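Long-range contacts in uncharacterized protein (Bacteroides ovatus, PDB 3P02), which is of unknown function but joins an E-set-like N-terminal region to a C-terminal region of the BT_3044-like family, built largely of antiparallel strands: residues P247-S252 / T265-S270; L214-D219 / Y228-W233; R160-S165 / G294-R299; N242-P247 / D271-F276. All coordinates share one frame; numbering follows the deposited sequence.

How the contacts relate
All four contacts belong to one antiparallel sheet. Contacts 1 and 4 hold the same hairpin, strands 242-255 and 262-278, and share Pro247; contact 2 is the preceding hairpin, while a single bridge in contact 3 brings strand 159-162, first in the sheet, to distant strand 287-302. None is wholly buried. Contact 1 is regular strand pairing, with aliphatic side chains and a tyrosine on one face and mostly polar ones, with Val268 and Tyr266, on the other. Contact 2 adds a selenomethionine methyl on a phenylalanine ring, contact 3 a valine on another. Contact 4, farthest from the chain centre, relies most on hydroxyls, carboxylates and water. Tyr249 bonds contact 1 to Thr217 of contact 2, Ile269 to Leu295 of contact 3.

Contact 1. Residues P247-S252 / T265-S270; sequences PTYKVS and TYIVIS
Val251 and Ile267 lie side by side on the face that also carries Tyr249 and Ile269, CG2 of the valine 4.0 Å from CG1 of the isoleucine. Tyr249 sets its CB 4.3 Å from Ile269 CG1, and its ring receives Ile267 CG2 obliquely while Val251 CG2 stands at its edge. Tyr249 CG sits between the backbone N and the carbonyl carbon (chi1 73°), which leads the ring away from strand 265-270 and toward strand 211-220; there its hydroxyl bonds to Thr217 O and the ring meets Phe216 edge to face. Pro247 closes this packed end, its CB 4.2 Å from Ile269 CG2. The two strands form an antiparallel beta hairpin, in which Thr248, Lys250 and Ser252 exchange pairs of backbone hydrogen bonds with Ser270, Val268 and Tyr266, respectively. The bond from Tyr266 N to Ser252 O is short and almost straight, 2.8 Å and 177°. Whereas Tyr249, Ile269 and Ile267 also pack against Met230, Val297 and Phe157, the face of Lys250, Ser252 and Val268 is more open to solvent. Lys250 and Val268 make no side-chain contact there, the lysine amine forming a long, weak ion pair with Asp226. Ser252 OG rests at the Tyr266 ring edge, 3.6 Å from CD2, and that phenol oxygen bonds to Glu254. Thr248 OG1 takes Asp271 OD2 as its hydrogen-bonding partner.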
loop_
_atom_site.group_PDB
_atom_site.type_symbol
_atom_site.label_atom_id
_atom_site.label_comp_id
_atom_site.label_asym_id
_atom_site.label_seq_id
_atom_site.Cartn_x
_atom_site.Cartn_y
_atom_site.Cartn_z
ATOM N N PRO A 247 -1.893 -7.005 23.623
ATOM C CA PRO A 247 -0.576 -6.406 23.356
ATOM C C PRO A 247 -0.472 -4.974 23.883
ATOM O O PRO A 247 -1.475 -4.327 24.230
ATOM C CB PRO A 247 -0.457 -6.452 21.816
ATOM C CG PRO A 247 -1.526 -7.384 21.346
ATOM C CD PRO A 247 -2.625 -7.277 22.365
ATOM N N THR A 248 0.777 -4.490 23.991
ATOM C CA THR A 248 1.080 -3.114 24.404
ATOM C C THR A 248 2.033 -2.480 23.394
ATOM O O THR A 248 2.691 -3.189 22.620
ATOM C CB THR A 248 1.702 -3.052 25.800
ATOM O OG1 THR A 248 2.976 -3.718 25.753
ATOM C CG2 THR A 248 0.800 -3.630 26.880
ATOM N N TYR A 249 2.120 -1.156 23.390
ATOM C CA TYR A 249 3.094 -0.522 22.507
ATOM C C TYR A 249 3.662 0.718 23.135
ATOM O O TYR A 249 3.074 1.313 24.058
ATOM C CB TYR A 249 2.536 -0.198 21.111
ATOM C CG TYR A 249 1.559 0.958 21.066
ATOM C CD1 TYR A 249 0.247 0.807 21.503
ATOM C CD2 TYR A 249 1.928 2.186 20.528
ATOM C CE1 TYR A 249 -0.676 1.843 21.392
ATOM C CE2 TYR A 249 1.008 3.238 20.417
ATOM C CZ TYR A 249 -0.289 3.063 20.864
ATOM O OH TYR A 249 -1.187 4.103 20.818
ATOM N N LYS A 250 4.826 1.100 22.613
ATOM C CA LYS A 250 5.514 2.327 22.968
ATOM C C LYS A 250 5.906 3.017 21.691
ATOM O O LYS A 250 6.241 2.357 20.692
ATOM C CB LYS A 250 6.749 2.055 23.830
ATOM C CG LYS A 250 6.442 1.544 25.234
ATOM C CD LYS A 250 7.710 1.508 26.105
ATOM C CE LYS A 250 8.057 2.864 26.677
ATOM N NZ LYS A 250 9.337 2.840 27.434
ATOM N N VAL A 251 5.809 4.333 21.705
ATOM C CA VAL A 251 6.164 5.187 20.566
ATOM C C VAL A 251 7.159 6.186 21.072
ATOM O O VAL A 251 6.874 6.859 22.067
ATOM C CB VAL A 251 4.965 5.912 19.894
ATOM C CG1 VAL A 251 5.442 6.802 18.749
ATOM C CG2 VAL A 251 3.929 4.948 19.379
ATOM N N SER A 252 8.285 6.354 20.373
ATOM C CA SER A 252 9.298 7.359 20.729
ATOM C C SER A 252 9.968 7.861 19.478
ATOM O O SER A 252 9.954 7.188 18.444
ATOM C CB SER A 252 10.359 6.779 21.667
ATOM O OG SER A 252 10.932 5.617 21.090
ATOM N N THR A 265 11.813 7.500 14.234
ATOM C CA THR A 265 10.575 7.210 14.953
ATOM C C THR A 265 10.492 5.712 15.186
ATOM O O THR A 265 10.563 4.925 14.228
ATOM C CB THR A 265 9.354 7.755 14.216
ATOM O OG1 THR A 265 9.438 9.185 14.255
ATOM C CG2 THR A 265 8.037 7.300 14.863
ATOM N N TYR A 266 10.307 5.317 16.458
ATOM C CA TYR A 266 10.245 3.898 16.832
ATOM C C TYR A 266 8.899 3.530 17.384
ATOM O O TYR A 266 8.338 4.270 18.199
ATOM C CB TYR A 266 11.324 3.584 17.908
ATOM C CG TYR A 266 12.689 4.151 17.599
ATOM C CD1 TYR A 266 13.519 3.553 16.650
ATOM C CD2 TYR A 266 13.161 5.284 18.259
ATOM C CE1 TYR A 266 14.782 4.077 16.360
ATOM C CE2 TYR A 266 14.428 5.802 17.993
ATOM C CZ TYR A 266 15.240 5.187 17.055
ATOM O OH TYR A 266 16.476 5.722 16.792
ATOM N N ILE A 267 8.348 2.401 16.911
ATOM C CA ILE A 267 7.127 1.835 17.468
ATOM C C ILE A 267 7.486 0.429 17.845
ATOM O O ILE A 267 7.970 -0.326 16.993
ATOM C CB ILE A 267 5.888 1.904 16.551
ATOM C CG1 ILE A 267 5.609 3.363 16.162
ATOM C CG2 ILE A 267 4.645 1.308 17.281
ATOM C CD1 ILE A 267 4.547 3.505 15.060
ATOM N N VAL A 268 7.272 0.063 19.106
ATOM C CA VAL A 268 7.586 -1.292 19.533
ATOM C C VAL A 268 6.321 -1.883 20.126
ATOM O O VAL A 268 5.746 -1.298 21.034
ATOM C CB VAL A 268 8.785 -1.373 20.513
ATOM C CG1 VAL A 268 9.069 -2.827 20.895
ATOM C CG2 VAL A 268 10.037 -0.723 19.914
ATOM N N ILE A 269 5.869 -3.008 19.568
ATOM C CA ILE A 269 4.679 -3.742 20.024
ATOM C C ILE A 269 5.157 -4.956 20.803
ATOM O O ILE A 269 5.988 -5.712 20.301
ATOM C CB ILE A 269 3.774 -4.161 18.829
ATOM C CG1 ILE A 269 3.358 -2.936 17.935
ATOM C CG2 ILE A 269 2.569 -4.974 19.294
ATOM C CD1 ILE A 269 2.830 -3.337 16.566
ATOM N N SER A 270 4.601 -5.178 21.990
ATOM C CA SER A 270 4.985 -6.321 22.813
ATOM C C SER A 270 3.770 -7.080 23.296
ATOM O O SER A 270 2.635 -6.667 23.038
ATOM C CB SER A 270 5.818 -5.869 24.017
ATOM O OG SER A 270 6.987 -5.159 23.636
#

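Contact 2. Residues L214-D219 / Y228-W233; sequences LQFTGD and YKMKIW
Met230, present as selenomethionine, lays its terminal methyl over the Phe216 ring: CE stands 3.5 Å from the ring centroid and 10° off the normal, a CH-pi contact centred on the face. A bend at chi3 (70°) turns CE onto the ring, while SE stays oblique to it in a Met-aromatic contact. The other apolar contacts continue along the same face. Leu214 CB touches that methyl at 3.7 Å, and Leu214 CD2 runs beside Ile232 CG1 at the same separation. Farther out, Phe157 stacks on Phe216, and Pro247 and Tyr249 pack against Met230.

On the opposite face the contacts are between polar chains and their carbon parts. Gln215 lies alongside Lys231, their CB atoms 3.9 Å apart. Gln215 CB also meets the edge of the Trp233 ring, 3.7 Å from CZ3.

Hydrogen bonds bind the backbones. Gln215 and Lys231 exchange two, and Lys229 N meets Asp219 O nearly straight, at 2.8 Å and 175°. Lys229 O is gripped twice, by Thr217 N and by Thr217 OG1; the hydroxyl, 2.7 Å from that oxygen, approaches from above the carbonyl plane. The same OG1 accepts from Asp219 N, forming an ST turn where the chain turns a corner at Gly218.

Together these features describe an antiparallel beta hairpin, strands 211-220 and 228-234, with one apolar and one mainly polar face and an ST turn at Thr217 near its connecting loop.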
loop_
_atom_site.group_PDB
_atom_site.type_symbol
_atom_site.label_atom_id
_atom_site.label_comp_id
_atom_site.label_asym_id
_atom_site.label_seq_id
_atom_site.Cartn_x
_atom_site.Cartn_y
_atom_site.Cartn_z
ATOM N N LEU A 214 -5.018 -5.345 14.786
ATOM C CA LEU A 214 -4.398 -4.634 15.912
ATOM C C LEU A 214 -4.954 -3.262 15.990
ATOM O O LEU A 214 -5.007 -2.568 14.955
ATOM C CB LEU A 214 -2.857 -4.534 15.753
ATOM C CG LEU A 214 -2.095 -5.870 15.857
ATOM C CD1 LEU A 214 -0.658 -5.715 15.305
ATOM C CD2 LEU A 214 -2.095 -6.390 17.315
ATOM N N GLN A 215 -5.339 -2.845 17.191
ATOM C CA GLN A 215 -5.820 -1.484 17.403
ATOM C C GLN A 215 -4.893 -0.781 18.371
ATOM O O GLN A 215 -4.633 -1.308 19.450
ATOM C CB GLN A 215 -7.265 -1.483 17.918
ATOM C CG GLN A 215 -7.831 -0.081 18.173
ATOM C CD GLN A 215 -9.254 -0.150 18.666
ATOM O OE1 GLN A 215 -9.943 -1.159 18.504
ATOM N NE2 GLN A 215 -9.735 0.922 19.269
ATOM N N PHE A 216 -4.390 0.388 17.970
ATOM C CA PHE A 216 -3.506 1.206 18.801
ATOM C C PHE A 216 -4.367 2.206 19.548
ATOM O O PHE A 216 -4.846 3.170 18.947
ATOM C CB PHE A 216 -2.480 1.925 17.895
ATOM C CG PHE A 216 -1.520 0.979 17.230
ATOM C CD1 PHE A 216 -1.877 0.293 16.061
ATOM C CD2 PHE A 216 -0.271 0.726 17.785
ATOM C CE1 PHE A 216 -0.991 -0.599 15.455
ATOM C CE2 PHE A 216 0.631 -0.144 17.158
ATOM C CZ PHE A 216 0.254 -0.820 15.999
ATOM N N THR A 217 -4.602 1.978 20.831
ATOM C CA THR A 217 -5.453 2.911 21.588
ATOM C C THR A 217 -4.642 4.095 22.099
ATOM O O THR A 217 -3.416 4.036 22.185
ATOM C CB THR A 217 -6.118 2.198 22.815
ATOM O OG1 THR A 217 -5.174 2.161 23.909
ATOM C CG2 THR A 217 -6.668 0.779 22.481
ATOM N N GLY A 218 -5.339 5.117 22.559
ATOM C CA GLY A 218 -4.649 6.240 23.194
ATOM C C GLY A 218 -4.601 6.123 24.710
ATOM O O GLY A 218 -4.292 7.108 25.397
ATOM N N ASP A 219 -4.915 4.908 25.252
ATOM C CA ASP A 219 -4.958 4.687 26.694
ATOM C C ASP A 219 -3.674 4.098 27.260
ATOM O O ASP A 219 -3.231 3.034 26.813
ATOM C CB ASP A 219 -6.121 3.755 27.075
ATOM C CG ASP A 219 -7.523 4.280 26.805
ATOM O OD1 ASP A 219 -7.681 5.513 26.650
ATOM O OD2 ASP A 219 -8.456 3.454 26.721
ATOM N N TYR A 228 1.208 1.896 26.076
ATOM C CA TYR A 228 -0.170 2.107 25.661
ATOM C C TYR A 228 -0.855 0.790 25.356
ATOM O O TYR A 228 -0.222 -0.141 24.867
ATOM C CB TYR A 228 -0.234 3.035 24.456
ATOM C CG TYR A 228 0.019 4.474 24.837
ATOM C CD1 TYR A 228 -1.022 5.294 25.262
ATOM C CD2 TYR A 228 1.312 4.986 24.876
ATOM C CE1 TYR A 228 -0.785 6.603 25.683
ATOM C CE2 TYR A 228 1.567 6.276 25.338
ATOM C CZ TYR A 228 0.512 7.089 25.719
ATOM O OH TYR A 228 0.762 8.368 26.158
ATOM N N LYS A 229 -2.150 0.721 25.666
ATOM C CA LYS A 229 -2.968 -0.477 25.450
ATOM C C LYS A 229 -3.284 -0.672 23.961
ATOM O O LYS A 229 -3.357 0.285 23.173
ATOM C CB LYS A 229 -4.323 -0.343 26.198
ATOM C CG LYS A 229 -4.204 -0.330 27.709
ATOM C CD LYS A 229 -5.597 -0.107 28.347
ATOM C CE LYS A 229 -5.436 0.345 29.763
ATOM N NZ LYS A 229 -6.764 0.503 30.403
HETATM N N MSE A 230 -3.527 -1.933 23.613
HETATM C CA MSE A 230 -3.958 -2.353 22.284
HETATM C C MSE A 230 -5.092 -3.332 22.399
HETATM O O MSE A 230 -5.341 -3.909 23.473
HETATM C CB MSE A 230 -2.799 -3.022 21.539
HETATM C CG MSE A 230 -1.619 -2.082 21.351
HETATM SE SE MSE A 230 -0.290 -2.871 20.235
HETATM C CE MSE A 230 -1.359 -2.784 18.588
ATOM N N LYS A 231 -5.782 -3.528 21.276
ATOM C CA LYS A 231 -6.738 -4.617 21.101
ATOM C C LYS A 231 -6.168 -5.514 20.004
ATOM O O LYS A 231 -5.529 -5.012 19.078
ATOM C CB LYS A 231 -8.137 -4.112 20.732
ATOM C CG LYS A 231 -8.786 -3.341 21.887
ATOM C CD LYS A 231 -10.124 -2.731 21.502
ATOM C CE LYS A 231 -10.703 -1.896 22.620
ATOM N NZ LYS A 231 -11.986 -1.261 22.222
ATOM N N ILE A 232 -6.416 -6.808 20.098
ATOM C CA ILE A 232 -6.023 -7.777 19.081
ATOM C C ILE A 232 -7.205 -8.721 18.850
ATOM O O ILE A 232 -7.829 -9.179 19.823
ATOM C CB ILE A 232 -4.705 -8.547 19.443
ATOM C CG1 ILE A 232 -4.189 -9.328 18.204
ATOM C CG2 ILE A 232 -4.895 -9.473 20.698
ATOM C CD1 ILE A 232 -2.765 -10.006 18.416
ATOM N N TRP A 233 -7.529 -9.015 17.584
ATOM C CA TRP A 233 -8.630 -9.931 17.330
ATOM C C TRP A 233 -8.583 -10.481 15.909
ATOM O O TRP A 233 -7.831 -9.991 15.071
ATOM C CB TRP A 233 -9.996 -9.226 17.591
ATOM C CG TRP A 233 -10.373 -8.182 16.576
ATOM C CD1 TRP A 233 -11.250 -8.334 15.539
ATOM C CD2 TRP A 233 -9.947 -6.807 16.541
ATOM N NE1 TRP A 233 -11.368 -7.154 14.838
ATOM C CE2 TRP A 233 -10.593 -6.194 15.440
ATOM C CE3 TRP A 233 -9.135 -6.013 17.374
ATOM C CZ2 TRP A 233 -10.452 -4.829 15.150
ATOM C CZ3 TRP A 233 -8.927 -4.681 17.038
ATOM C CH2 TRP A 233 -9.575 -4.102 15.933
#

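Contact 3. Residues R160-S165 / G294-R299; sequences RFSGSS and GLSVSR. With EDO (1,2-ethanediol), chain C.
Val297 sits squarely over the Phe161 ring, its CB 3.5 Å from the ring centroid and 4° off the normal. Val297 CG1 reaches the far end of the ring, 3.5 Å from CZ, while CG2 points to the backbone oxygen of Arg160. Phe161 CG lies anti to its own carbonyl carbon (chi1 -82°), which carries the ring across the valine; Leu295 CB approaches obliquely near CD2. Val297 CG1 also lies over one face of the Arg299 guanidinium, 4.1 Å above its plane; the guanidinium nitrogens bond to the backbone oxygens of Ser158, Glu156 and Ser314. A leucine in place of Phe161 would probably deprive Val297 of its flat partner and open a gap beside Leu295.

Beyond the ring, strand pairing is brief. Ser162 N bonds to Ser296 O at 2.7 Å, but the return bond is weak. A water then bridges Ser162 O, Ser165 N and Gly294 O, and Gly294 N reaches Ser165 O from above its carbonyl plane. The chemistry implies that strand 159-162 is held to the distant strand 287-302 by apolar packing on the ring together with one good backbone bond and a weak one, with water and Gly294 N continuing the link where residues 163-165 leave the strand.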
loop_
_atom_site.group_PDB
_atom_site.type_symbol
_atom_site.label_atom_id
_atom_site.label_comp_id
_atom_site.label_asym_id
_atom_site.label_seq_id
_atom_site.Cartn_x
_atom_site.Cartn_y
_atom_site.Cartn_z
ATOM N N ARG A 160 6.134 -1.646 6.950
ATOM C CA ARG A 160 7.049 -2.781 7.021
ATOM C C ARG A 160 7.688 -2.872 8.399
ATOM O O ARG A 160 8.660 -2.179 8.668
ATOM C CB ARG A 160 8.104 -2.699 5.904
ATOM C CG ARG A 160 7.439 -2.699 4.517
ATOM C CD ARG A 160 8.456 -2.698 3.380
ATOM N NE ARG A 160 9.264 -1.491 3.382
ATOM C CZ ARG A 160 10.541 -1.404 3.746
ATOM N NH1 ARG A 160 11.188 -2.474 4.202
ATOM N NH2 ARG A 160 11.179 -0.244 3.670
ATOM N N PHE A 161 7.169 -3.769 9.253
ATOM C CA PHE A 161 7.748 -3.941 10.579
ATOM C C PHE A 161 8.718 -5.104 10.611
ATOM O O PHE A 161 8.580 -6.042 9.823
ATOM C CB PHE A 161 6.625 -4.257 11.617
ATOM C CG PHE A 161 5.904 -3.037 12.128
ATOM C CD1 PHE A 161 5.248 -2.175 11.250
ATOM C CD2 PHE A 161 5.875 -2.751 13.481
ATOM C CE1 PHE A 161 4.610 -1.019 11.726
ATOM C CE2 PHE A 161 5.198 -1.626 13.960
ATOM C CZ PHE A 161 4.568 -0.764 13.073
ATOM N N SER A 162 9.687 -5.053 11.548
ATOM C CA SER A 162 10.567 -6.205 11.788
ATOM C C SER A 162 9.717 -7.297 12.434
ATOM O O SER A 162 9.036 -7.044 13.441
ATOM C CB SER A 162 11.732 -5.834 12.708
ATOM O OG SER A 162 12.548 -4.836 12.127
ATOM N N GLY A 163 9.756 -8.501 11.872
ATOM C CA GLY A 163 8.946 -9.594 12.407
ATOM C C GLY A 163 9.713 -10.727 13.058
ATOM O O GLY A 163 9.102 -11.715 13.481
ATOM N N SER A 164 11.063 -10.625 13.105
ATOM C CA SER A 164 11.887 -11.746 13.610
ATOM C C SER A 164 11.646 -12.108 15.085
ATOM O O SER A 164 12.030 -13.200 15.500
ATOM C CB SER A 164 13.370 -11.477 13.394
ATOM O OG SER A 164 13.645 -11.378 12.003
ATOM N N SER A 165 11.063 -11.196 15.881
ATOM C CA SER A 165 10.780 -11.500 17.283
ATOM C C SER A 165 9.333 -11.992 17.480
ATOM O O SER A 165 8.911 -12.137 18.620
ATOM C CB SER A 165 11.043 -10.275 18.162
ATOM O OG SER A 165 12.439 -10.126 18.354
ATOM N N GLY A 294 6.850 -10.011 19.757
ATOM C CA GLY A 294 6.572 -8.631 19.441
ATOM C C GLY A 294 6.995 -8.237 18.052
ATOM O O GLY A 294 7.480 -9.063 17.265
ATOM N N LEU A 295 6.696 -6.979 17.729
ATOM C CA LEU A 295 6.983 -6.362 16.431
ATOM C C LEU A 295 7.578 -4.997 16.631
ATOM O O LEU A 295 7.310 -4.363 17.645
ATOM C CB LEU A 295 5.679 -6.200 15.642
ATOM C CG LEU A 295 4.922 -7.511 15.320
ATOM C CD1 LEU A 295 3.530 -7.215 14.745
ATOM C CD2 LEU A 295 5.706 -8.374 14.315
ATOM N N SER A 296 8.352 -4.522 15.672
ATOM C CA SER A 296 8.887 -3.182 15.817
ATOM C C SER A 296 9.107 -2.539 14.468
ATOM O O SER A 296 9.295 -3.226 13.451
ATOM C CB SER A 296 10.195 -3.177 16.606
ATOM O OG SER A 296 11.213 -3.917 15.960
ATOM N N VAL A 297 9.048 -1.205 14.460
ATOM C CA VAL A 297 9.391 -0.438 13.274
ATOM C C VAL A 297 10.362 0.661 13.700
ATOM O O VAL A 297 10.229 1.247 14.790
ATOM C CB VAL A 297 8.163 0.108 12.483
ATOM C CG1 VAL A 297 7.451 1.237 13.223
ATOM C CG2 VAL A 297 8.564 0.561 11.067
ATOM N N SER A 298 11.324 0.939 12.833
ATOM C CA SER A 298 12.276 2.019 13.046
ATOM C C SER A 298 12.257 2.858 11.757
ATOM O O SER A 298 12.778 2.424 10.734
ATOM C CB SER A 298 13.661 1.446 13.348
ATOM O OG SER A 298 14.627 2.474 13.443
ATOM N N ARG A 299 11.566 4.000 11.789
ATOM C CA ARG A 299 11.431 4.860 10.620
ATOM C C ARG A 299 12.491 5.939 10.601
ATOM O O ARG A 299 12.785 6.499 11.647
ATOM C CB ARG A 299 10.060 5.564 10.601
ATOM C CG ARG A 299 8.824 4.722 10.939
ATOM C CD ARG A 299 7.570 5.494 10.568
ATOM N NE ARG A 299 6.326 4.834 10.992
ATOM C CZ ARG A 299 5.754 3.796 10.372
ATOM N NH1 ARG A 299 6.354 3.217 9.338
ATOM N NH2 ARG A 299 4.618 3.277 10.838
HETATM C C1 EDO C . 11.697 -3.633 9.063
HETATM O O1 EDO C . 11.107 -2.341 9.164
HETATM C C2 EDO C . 12.683 -3.636 7.913
HETATM O O2 EDO C . 13.637 -2.577 8.073
HETATM O O HOH W 1 9.572 -8.710 15.572
#

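Contact 4. Residues N242-P247 / D271-F276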
loop_
_atom_site.group_PDB
_atom_site.type_symbol
_atom_site.label_atom_id
_atom_site.label_comp_id
_atom_site.label_asym_id
_atom_site.label_seq_id
_atom_site.Cartn_x
_atom_site.Cartn_y
_atom_site.Cartn_z
ATOM N N ASN A 242 -7.096 -17.446 19.466
ATOM C CA ASN A 242 -7.231 -17.373 20.919
ATOM C C ASN A 242 -6.014 -16.629 21.484
ATOM O O ASN A 242 -4.910 -17.168 21.515
ATOM C CB ASN A 242 -7.378 -18.781 21.514
ATOM C CG ASN A 242 -7.634 -18.769 22.994
ATOM O OD1 ASN A 242 -8.137 -17.799 23.541
ATOM N ND2 ASN A 242 -7.216 -19.815 23.687
ATOM N N SER A 243 -6.233 -15.402 21.958
ATOM C CA SER A 243 -5.175 -14.554 22.488
ATOM C C SER A 243 -5.039 -14.704 23.996
ATOM O O SER A 243 -6.058 -14.762 24.713
ATOM C CB SER A 243 -5.431 -13.092 22.116
ATOM O OG SER A 243 -4.478 -12.267 22.765
ATOM N N TYR A 244 -3.792 -14.769 24.484
ATOM C CA TYR A 244 -3.498 -14.944 25.903
ATOM C C TYR A 244 -3.078 -13.646 26.581
ATOM O O TYR A 244 -2.856 -13.641 27.797
ATOM C CB TYR A 244 -2.429 -16.025 26.118
ATOM C CG TYR A 244 -2.907 -17.364 25.627
ATOM C CD1 TYR A 244 -3.874 -18.076 26.324
ATOM C CD2 TYR A 244 -2.412 -17.911 24.446
ATOM C CE1 TYR A 244 -4.342 -19.305 25.862
ATOM C CE2 TYR A 244 -2.863 -19.144 23.975
ATOM C CZ TYR A 244 -3.824 -19.846 24.696
ATOM O OH TYR A 244 -4.287 -21.069 24.265
ATOM N N SER A 245 -2.895 -12.565 25.799
ATOM C CA SER A 245 -2.564 -11.282 26.390
ATOM C C SER A 245 -2.871 -10.163 25.456
ATOM O O SER A 245 -2.664 -10.289 24.242
ATOM C CB SER A 245 -1.097 -11.190 26.804
ATOM O OG SER A 245 -0.250 -11.513 25.724
ATOM N N THR A 246 -3.356 -9.055 26.018
ATOM C CA THR A 246 -3.594 -7.898 25.155
ATOM C C THR A 246 -2.242 -7.246 24.904
ATOM O O THR A 246 -1.472 -6.968 25.845
ATOM C CB THR A 246 -4.618 -6.916 25.736
ATOM O OG1 THR A 246 -4.161 -6.527 27.016
ATOM C CG2 THR A 246 -6.018 -7.502 25.811
ATOM N N PRO A 247 -1.893 -7.005 23.623
ATOM C CA PRO A 247 -0.576 -6.406 23.356
ATOM C C PRO A 247 -0.472 -4.974 23.883
ATOM O O PRO A 247 -1.475 -4.327 24.230
ATOM C CB PRO A 247 -0.457 -6.452 21.816
ATOM C CG PRO A 247 -1.526 -7.384 21.346
ATOM C CD PRO A 247 -2.625 -7.277 22.365
ATOM N N ASP A 271 3.997 -8.227 23.942
ATOM C CA ASP A 271 2.936 -8.998 24.580
ATOM C C ASP A 271 1.908 -9.563 23.586
ATOM O O ASP A 271 0.727 -9.695 23.902
ATOM C CB ASP A 271 2.229 -8.184 25.691
ATOM C CG ASP A 271 3.161 -7.685 26.762
ATOM O OD1 ASP A 271 4.062 -8.445 27.161
ATOM O OD2 ASP A 271 3.062 -6.510 27.109
ATOM N N ILE A 272 2.378 -9.944 22.401
ATOM C CA ILE A 272 1.539 -10.685 21.449
ATOM C C ILE A 272 1.685 -12.159 21.821
ATOM O O ILE A 272 2.806 -12.641 21.966
ATOM C CB ILE A 272 1.959 -10.437 19.988
ATOM C CG1 ILE A 272 1.833 -8.932 19.652
ATOM C CG2 ILE A 272 1.080 -11.289 19.030
ATOM C CD1 ILE A 272 2.507 -8.556 18.245
ATOM N N ASP A 273 0.571 -12.859 21.955
ATOM C CA ASP A 273 0.601 -14.291 22.276
ATOM C C ASP A 273 -0.746 -14.874 21.903
ATOM O O ASP A 273 -1.727 -14.655 22.613
ATOM C CB ASP A 273 0.931 -14.540 23.764
ATOM C CG ASP A 273 1.155 -15.996 24.144
ATOM O OD1 ASP A 273 0.771 -16.891 23.350
ATOM O OD2 ASP A 273 1.717 -16.239 25.223
ATOM N N PHE A 274 -0.810 -15.566 20.752
ATOM C CA PHE A 274 -2.083 -16.150 20.366
ATOM C C PHE A 274 -1.932 -17.450 19.644
ATOM O O PHE A 274 -1.028 -17.624 18.819
ATOM C CB PHE A 274 -2.926 -15.181 19.497
ATOM C CG PHE A 274 -2.296 -14.797 18.166
ATOM C CD1 PHE A 274 -2.495 -15.585 17.022
ATOM C CD2 PHE A 274 -1.489 -13.680 18.058
ATOM C CE1 PHE A 274 -1.918 -15.233 15.784
ATOM C CE2 PHE A 274 -0.943 -13.311 16.815
ATOM C CZ PHE A 274 -1.149 -14.102 15.692
ATOM N N ASP A 275 -2.902 -18.337 19.879
ATOM C CA ASP A 275 -3.033 -19.557 19.118
ATOM C C ASP A 275 -3.888 -19.290 17.883
ATOM O O ASP A 275 -4.796 -18.461 17.922
ATOM C CB ASP A 275 -3.697 -20.682 19.945
ATOM C CG ASP A 275 -2.875 -21.259 21.066
ATOM O OD1 ASP A 275 -1.617 -21.086 21.047
ATOM O OD2 ASP A 275 -3.460 -21.962 21.915
ATOM N N PHE A 276 -3.637 -20.051 16.810
ATOM C CA PHE A 276 -4.462 -20.020 15.609
ATOM C C PHE A 276 -4.236 -21.306 14.884
ATOM O O PHE A 276 -3.245 -21.999 15.134
ATOM C CB PHE A 276 -4.174 -18.810 14.709
ATOM C CG PHE A 276 -2.913 -18.972 13.911
ATOM C CD1 PHE A 276 -1.665 -18.703 14.481
ATOM C CD2 PHE A 276 -2.963 -19.417 12.582
ATOM C CE1 PHE A 276 -0.497 -18.917 13.747
ATOM C CE2 PHE A 276 -1.793 -19.655 11.864
ATOM C CZ PHE A 276 -0.569 -19.389 12.442
HETATM O O HOH W 2 -6.118 -22.256 21.669
HETATM O O HOH W 3 -1.814 -11.426 21.894
#
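Tyr244 OH donates to Asp275 OD2 at 2.6 Å, meeting the carboxylate from above its plane. The phenol crosses two acidic groups of strand 262-278: Asp275 lies at its hydroxyl end, with ring and carboxylate planes 79° apart, and Asp273 OD1 lies at the ring edge, 3.5 Å from CD2. Close by, Ser245 OG donates to Asp271 O at 2.8 Å from above the carbonyl plane; its chi1 of 53° turns the hydroxyl back over its own backbone, toward strand 262-278. Pro247 CB packs on Ile272 CG1, 4.0 Å away, on the apolar side.

The backbone sets these groups. Tyr244 N bonds to Asp273 O at 2.8 Å and 175°, and Asn242 exchanges two bonds with Asp275. Where the pairing opens beyond Tyr244, one water bonds to Ser243 OG, Ser245 O and Asp273 N, spanning the strands in place of a direct backbone bond. A second water donates to Asp275 OD2, which therefore has two donors.

Farther out, Asn290 ND2 bonds to both Asp275 OD1 and Asp273 OD1, and Lys292 forms a salt bridge with Asp273 OD2; Asn290 and Lys292, both on strand 287-302, position the two carboxylates. With an alanine at Asp275, the Tyr244 hydroxyl would probably lose its acceptor, leaving the phenol freer to turn, and Asn290 would lose one of its partners.

The arrangement is that of an antiparallel beta hairpin whose strand 242-255 breaks its regular pairing between Tyr244 and Pro247, bridged to its partner by water and side-chain hydroxyls.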